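Local coordinates for protein aldehyde dehydrogenase (Bartonella henselae, PDB 3I44) that probably oxidises aldehydes to carboxylic acids with NAD or NADP as electron acceptor, as other members of the aldehyde dehydrogenase family do, at residues V165-P170 and K486-T491; K254-N259 and K265-E270. The protein carries 1 engineered substitution. All coordinates share one frame; numbering follows the deposited sequence. Where two conformers were deposited one is given.

Interaction 1 of 2, residues V165-P170 and K486-T491; sequences VGLITP and KEFLDT
Phe488 reaches across to strand 156-168 and meets Val165 and Leu167 through its CD1, CE1 and CZ atoms. The ring carbon CE1 is shared: Leu167 CD2 lies 3.8 Å from it, and Val165 CG2 is 3.9 Å from the same atom. Leu167 brings its methyl to the ring edge, near the ring plane, where CD2 is also 3.9 Å from Phe488 CZ. Val165 approaches obliquely instead, its side chain crossing that of Phe488 at about a right angle, and its second methyl, CG1, stands 4.1 Å from Phe488 CD1. The first torsion of Phe488 puts CG anti to the carbonyl carbon and beside the backbone N (chi1 -69°), which sends the ring toward the strand.

Val165 and Leu167 belong to a strand that runs parallel to strands 191-195 and 243-247, in the Rossmann-like sheet expected of the dinucleotide-binding domain in this family. Gly166, between them, forms backbone bonds with Met243 and Ser245. Phe488 sits in a type I turn from Lys486 to Leu489, between helix 481-486 and strand 489-494, and the bond from Leu489 N to Lys486 O (3.1 Å) closes the turn. A large flat apolar ring can span the distance from this turn to the strand, while branched aliphatic residues suit a buried strand and offer methyls to the ring. Ala188 of helix 174-188 and Met243 also touch Phe488.

Interaction 2 of 2, residues K254-N259 and K265-E270; sequences KDISKN and KRVCLE
Ser257, on helix 250-261, holds its hydroxyl oxygen against two methyls of strand 266-270: OG is 3.4 Å from Leu269 CD1 and 3.8 Å from Val267 CG1. The short segments of helix and strand run almost exactly antiparallel (177°) with their axes 9.3 Å apart, as befits the return strand of the beta-alpha-beta unit 243-247, 250-261, 266-270. Val267 and Leu269, two apart on the strand, both point toward the helix. Beside the serine, Ile256 offers only its branch methyl: CG2 lies 4.2 Å from Val267 CG1 and 4.3 Å from Leu269 CD2, and its side chain crosses that of Val267 at a slant. The longer arm of Ile256 leads away from the strand, and this residue also packs on Ile168, Ile244 and Phe246. Small Ser257 lets helix and strand come close, its CA 6.6 Å from that of Val267. Leu269 packs on Leu264 of the second subunit, and Ser257 on its Ser261. With OG beside its own backbone N (chi1 -70°), Ser257 makes a weak hydrogen bond to Gly253 O, a polar partner within its own helix, so the hydroxyl can lie against methyls. No hydrogen bond crosses between the segments, and van der Waals packing holds the contact.

How the interactions relate
From the N terminus, the chain first passes along strand 156-168, which supplies residues 165-170 of interaction 1. After further strands and helices it forms helix 250-261 and, after a short connection, strand 266-270, so interaction 2 closes a tight local loop. Only near the C terminus does segment 486-491 return to complete interaction 1, whose long loop encloses interaction 2 entirely. The two centres are 11 Å apart, and Arg266 joins them: its NH1 lies 2.8 Å from both Glu487 O and Leu489 O, probable hydrogen bonds each. Arg266 thus fastens the turn to strand 266-270; both contacts reach the same sheet and also border the second subunit.

Interaction 1 of 2, residues V165-P170 and K486-T491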
loop_
_atom_site.group_PDB
_atom_site.type_symbol
_atom_site.label_atom_id
_atom_site.label_comp_id
_atom_site.label_asym_id
_atom_site.label_seq_id
_atom_site.Cartn_x
_atom_site.Cartn_y
_atom_site.Cartn_z
ATOM N N VAL A 165 6.321 11.592 8.868
ATOM C CA VAL A 165 6.632 10.919 7.622
ATOM C C VAL A 165 8.004 11.250 7.101
ATOM O O VAL A 165 8.562 12.336 7.345
ATOM C CB VAL A 165 5.546 11.208 6.562
ATOM C CG1 VAL A 165 4.173 10.843 7.166
ATOM C CG2 VAL A 165 5.557 12.696 6.141
ATOM N N GLY A 166 8.537 10.285 6.350
ATOM C CA GLY A 166 9.809 10.435 5.631
ATOM C C GLY A 166 9.610 10.654 4.151
ATOM O O GLY A 166 8.870 9.916 3.493
ATOM N N LEU A 167 10.275 11.676 3.626
ATOM C CA LEU A 167 10.147 12.094 2.234
ATOM C C LEU A 167 11.502 12.053 1.575
ATOM O O LEU A 167 12.439 12.656 2.073
ATOM C CB LEU A 167 9.557 13.507 2.140
ATOM C CG LEU A 167 8.264 13.806 2.927
ATOM C CD1 LEU A 167 7.747 15.213 2.651
ATOM C CD2 LEU A 167 7.166 12.744 2.574
ATOM N N ILE A 168 11.607 11.362 0.436
ATOM C CA ILE A 168 12.894 11.222 -0.257
ATOM C C ILE A 168 12.713 11.519 -1.724
ATOM O O ILE A 168 11.855 10.915 -2.381
ATOM C CB ILE A 168 13.514 9.813 -0.090
ATOM C CG1 ILE A 168 13.829 9.539 1.373
ATOM C CG2 ILE A 168 14.787 9.641 -0.982
ATOM C CD1 ILE A 168 14.206 8.069 1.668
ATOM N N THR A 169 13.478 12.496 -2.219
ATOM C CA THR A 169 13.242 13.012 -3.559
ATOM C C THR A 169 14.521 12.917 -4.397
ATOM O O THR A 169 15.614 12.946 -3.854
ATOM C CB THR A 169 12.782 14.470 -3.495
ATOM O OG1 THR A 169 13.714 15.222 -2.729
ATOM C CG2 THR A 169 11.396 14.599 -2.847
ATOM N N PRO A 170 14.386 12.854 -5.724
ATOM C CA PRO A 170 15.537 12.719 -6.604
ATOM C C PRO A 170 15.958 14.071 -7.225
ATOM O O PRO A 170 15.502 15.136 -6.771
ATOM C CB PRO A 170 15.005 11.751 -7.651
ATOM C CG PRO A 170 13.581 12.179 -7.808
ATOM C CD PRO A 170 13.139 12.792 -6.500
ATOM N N LYS A 486 -4.624 12.079 0.233
ATOM C CA LYS A 486 -5.061 10.860 0.930
ATOM C C LYS A 486 -3.930 9.867 1.239
ATOM O O LYS A 486 -4.055 9.081 2.183
ATOM C CB LYS A 486 -6.179 10.128 0.186
ATOM C CG LYS A 486 -7.496 10.852 0.336
ATOM C CD LYS A 486 -8.565 10.362 -0.617
ATOM C CE LYS A 486 -9.901 10.967 -0.258
ATOM N NZ LYS A 486 -10.976 10.493 -1.204
ATOM N N GLU A 487 -2.863 9.861 0.453
ATOM C CA GLU A 487 -1.721 9.029 0.807
ATOM C C GLU A 487 -1.149 9.408 2.185
ATOM O O GLU A 487 -0.473 8.597 2.803
ATOM C CB GLU A 487 -0.604 9.123 -0.250
ATOM C CG GLU A 487 -0.930 8.567 -1.636
ATOM C CD GLU A 487 0.338 8.310 -2.474
ATOM O OE1 GLU A 487 1.226 9.199 -2.537
ATOM O OE2 GLU A 487 0.430 7.211 -3.056
ATOM N N PHE A 488 -1.400 10.625 2.671
ATOM C CA PHE A 488 -0.900 11.047 4.006
ATOM C C PHE A 488 -1.947 10.952 5.143
ATOM O O PHE A 488 -1.750 11.490 6.260
ATOM C CB PHE A 488 -0.263 12.437 3.914
ATOM C CG PHE A 488 1.033 12.433 3.126
ATOM C CD1 PHE A 488 2.228 12.074 3.735
ATOM C CD2 PHE A 488 1.045 12.768 1.770
ATOM C CE1 PHE A 488 3.418 12.033 2.992
ATOM C CE2 PHE A 488 2.227 12.743 1.026
ATOM C CZ PHE A 488 3.406 12.373 1.632
ATOM N N LEU A 489 -3.045 10.252 4.852
ATOM C CA LEU A 489 -4.150 10.077 5.820
ATOM C C LEU A 489 -4.428 8.605 6.065
ATOM O O LEU A 489 -4.343 7.819 5.138
ATOM C CB LEU A 489 -5.442 10.707 5.245
ATOM C CG LEU A 489 -5.310 12.227 5.080
ATOM C CD1 LEU A 489 -6.441 12.853 4.237
ATOM C CD2 LEU A 489 -5.216 12.859 6.463
ATOM N N ASP A 490 -4.786 8.261 7.310
ATOM C CA ASP A 490 -5.407 7.006 7.644
ATOM C C ASP A 490 -6.909 7.229 7.672
ATOM O O ASP A 490 -7.398 8.329 8.026
ATOM C CB ASP A 490 -4.965 6.480 9.031
ATOM C CG ASP A 490 -3.650 5.680 8.987
ATOM O OD1 ASP A 490 -3.459 4.916 8.035
ATOM O OD2 ASP A 490 -2.825 5.802 9.936
ATOM N N THR A 491 -7.627 6.188 7.321
ATOM C CA THR A 491 -9.059 6.176 7.465
ATOM C C THR A 491 -9.481 5.490 8.769
ATOM O O THR A 491 -8.908 4.469 9.184
ATOM C CB THR A 491 -9.744 5.474 6.310
ATOM O OG1 THR A 491 -9.078 4.254 6.035
ATOM C CG2 THR A 491 -9.723 6.360 5.010
#

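Interaction 2 of 2, residues K254-N259 and K265-E270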
loop_
_atom_site.group_PDB
_atom_site.type_symbol
_atom_site.label_atom_id
_atom_site.label_comp_id
_atom_site.label_asym_id
_atom_site.label_seq_id
_atom_site.Cartn_x
_atom_site.Cartn_y
_atom_site.Cartn_z
ATOM N N LYS A 254 12.837 -0.981 -4.017
ATOM C CA LYS A 254 12.802 -2.330 -3.425
ATOM C C LYS A 254 13.474 -2.322 -2.091
ATOM O O LYS A 254 12.976 -2.945 -1.160
ATOM C CB LYS A 254 13.493 -3.371 -4.319
ATOM C CG LYS A 254 12.788 -3.639 -5.647
ATOM C CD LYS A 254 13.760 -4.218 -6.702
ATOM C CE LYS A 254 13.074 -5.133 -7.687
ATOM N NZ LYS A 254 13.668 -5.165 -9.053
ATOM N N ASP A 255 14.597 -1.610 -1.960
ATOM C CA ASP A 255 15.297 -1.584 -0.671
ATOM C C ASP A 255 14.560 -0.735 0.366
ATOM O O ASP A 255 14.568 -1.070 1.552
ATOM C CB ASP A 255 16.738 -1.103 -0.823
ATOM C CG ASP A 255 17.626 -2.140 -1.484
ATOM O OD1 ASP A 255 17.262 -3.334 -1.444
ATOM O OD2 ASP A 255 18.666 -1.759 -2.052
ATOM N N ILE A 256 13.926 0.351 -0.074
ATOM C CA ILE A 256 13.086 1.145 0.815
ATOM C C ILE A 256 11.990 0.266 1.370
ATOM O O ILE A 256 11.728 0.276 2.568
ATOM C CB ILE A 256 12.433 2.357 0.079
ATOM C CG1 ILE A 256 13.470 3.428 -0.291
ATOM C CG2 ILE A 256 11.337 2.978 0.931
ATOM C CD1 ILE A 256 14.210 4.060 0.853
ATOM N N SER A 257 11.336 -0.486 0.480
ATOM C CA SER A 257 10.250 -1.363 0.883
ATOM C C SER A 257 10.717 -2.425 1.859
ATOM O O SER A 257 10.015 -2.703 2.823
ATOM C CB SER A 257 9.581 -2.070 -0.317
ATOM O OG SER A 257 8.851 -1.153 -1.097
ATOM N N LYS A 258 11.893 -3.007 1.597
ATOM C CA LYS A 258 12.460 -4.045 2.488
ATOM C C LYS A 258 12.732 -3.462 3.876
ATOM O O LYS A 258 12.320 -4.041 4.887
ATOM C CB LYS A 258 13.742 -4.667 1.883
ATOM N N ASN A 259 13.341 -2.278 3.931
ATOM C CA ASN A 259 13.696 -1.661 5.216
ATOM C C ASN A 259 12.467 -1.249 6.017
ATOM O O ASN A 259 12.473 -1.331 7.253
ATOM C CB ASN A 259 14.617 -0.447 5.004
ATOM C CG ASN A 259 16.012 -0.853 4.489
ATOM O OD1 ASN A 259 16.493 -1.921 4.817
ATOM N ND2 ASN A 259 16.630 -0.015 3.674
ATOM N N LYS A 265 5.332 0.297 7.914
ATOM C CA LYS A 265 5.043 1.651 7.414
ATOM C C LYS A 265 4.208 1.570 6.156
ATOM O O LYS A 265 4.280 0.606 5.398
ATOM C CB LYS A 265 6.335 2.395 7.067
ATOM C CG LYS A 265 7.241 2.695 8.205
ATOM C CD LYS A 265 8.479 3.377 7.669
ATOM C CE LYS A 265 9.417 3.849 8.751
ATOM N NZ LYS A 265 9.794 2.811 9.638
ATOM N N ARG A 266 3.402 2.582 5.923
ATOM C CA ARG A 266 2.915 2.797 4.569
ATOM C C ARG A 266 4.102 3.217 3.685
ATOM O O ARG A 266 4.888 4.110 4.032
ATOM C CB ARG A 266 1.806 3.860 4.546
ATOM C CG ARG A 266 1.406 4.261 3.113
ATOM C CD ARG A 266 0.278 5.250 3.147
ATOM N NE ARG A 266 -0.996 4.632 3.510
ATOM C CZ ARG A 266 -2.063 5.317 3.909
ATOM N NH1 ARG A 266 -2.001 6.645 4.052
ATOM N NH2 ARG A 266 -3.176 4.678 4.209
ATOM N N VAL A 267 4.229 2.574 2.534
ATOM C CA VAL A 267 5.287 2.894 1.618
ATOM C C VAL A 267 4.683 3.305 0.283
ATOM O O VAL A 267 3.983 2.514 -0.361
ATOM C CB VAL A 267 6.243 1.679 1.442
ATOM C CG1 VAL A 267 7.320 2.003 0.396
ATOM C CG2 VAL A 267 6.863 1.282 2.814
ATOM N N CYS A 268 4.920 4.553 -0.120
ATOM C CA CYS A 268 4.428 5.048 -1.412
ATOM C C CYS A 268 5.615 5.303 -2.372
ATOM O O CYS A 268 6.497 6.091 -2.080
ATOM C CB CYS A 268 3.581 6.322 -1.208
ATOM S SG CYS A 268 2.090 5.947 -0.281
ATOM N N LEU A 269 5.643 4.584 -3.486
ATOM C CA LEU A 269 6.796 4.595 -4.400
ATOM C C LEU A 269 6.451 5.169 -5.794
ATOM O O LEU A 269 5.478 4.703 -6.444
ATOM C CB LEU A 269 7.286 3.146 -4.597
ATOM C CG LEU A 269 7.747 2.384 -3.357
ATOM C CD1 LEU A 269 8.184 0.943 -3.672
ATOM C CD2 LEU A 269 8.891 3.143 -2.614
ATOM N N GLU A 270 7.280 6.115 -6.247
ATOM C CA GLU A 270 7.259 6.626 -7.625
ATOM C C GLU A 270 8.615 6.248 -8.254
ATOM O O GLU A 270 9.663 6.822 -7.880
ATOM C CB GLU A 270 7.110 8.145 -7.618
ATOM C CG GLU A 270 5.748 8.684 -7.136
ATOM C CD GLU A 270 4.682 8.683 -8.225
ATOM O OE1 GLU A 270 5.042 8.424 -9.405
ATOM O OE2 GLU A 270 3.488 8.945 -7.900
#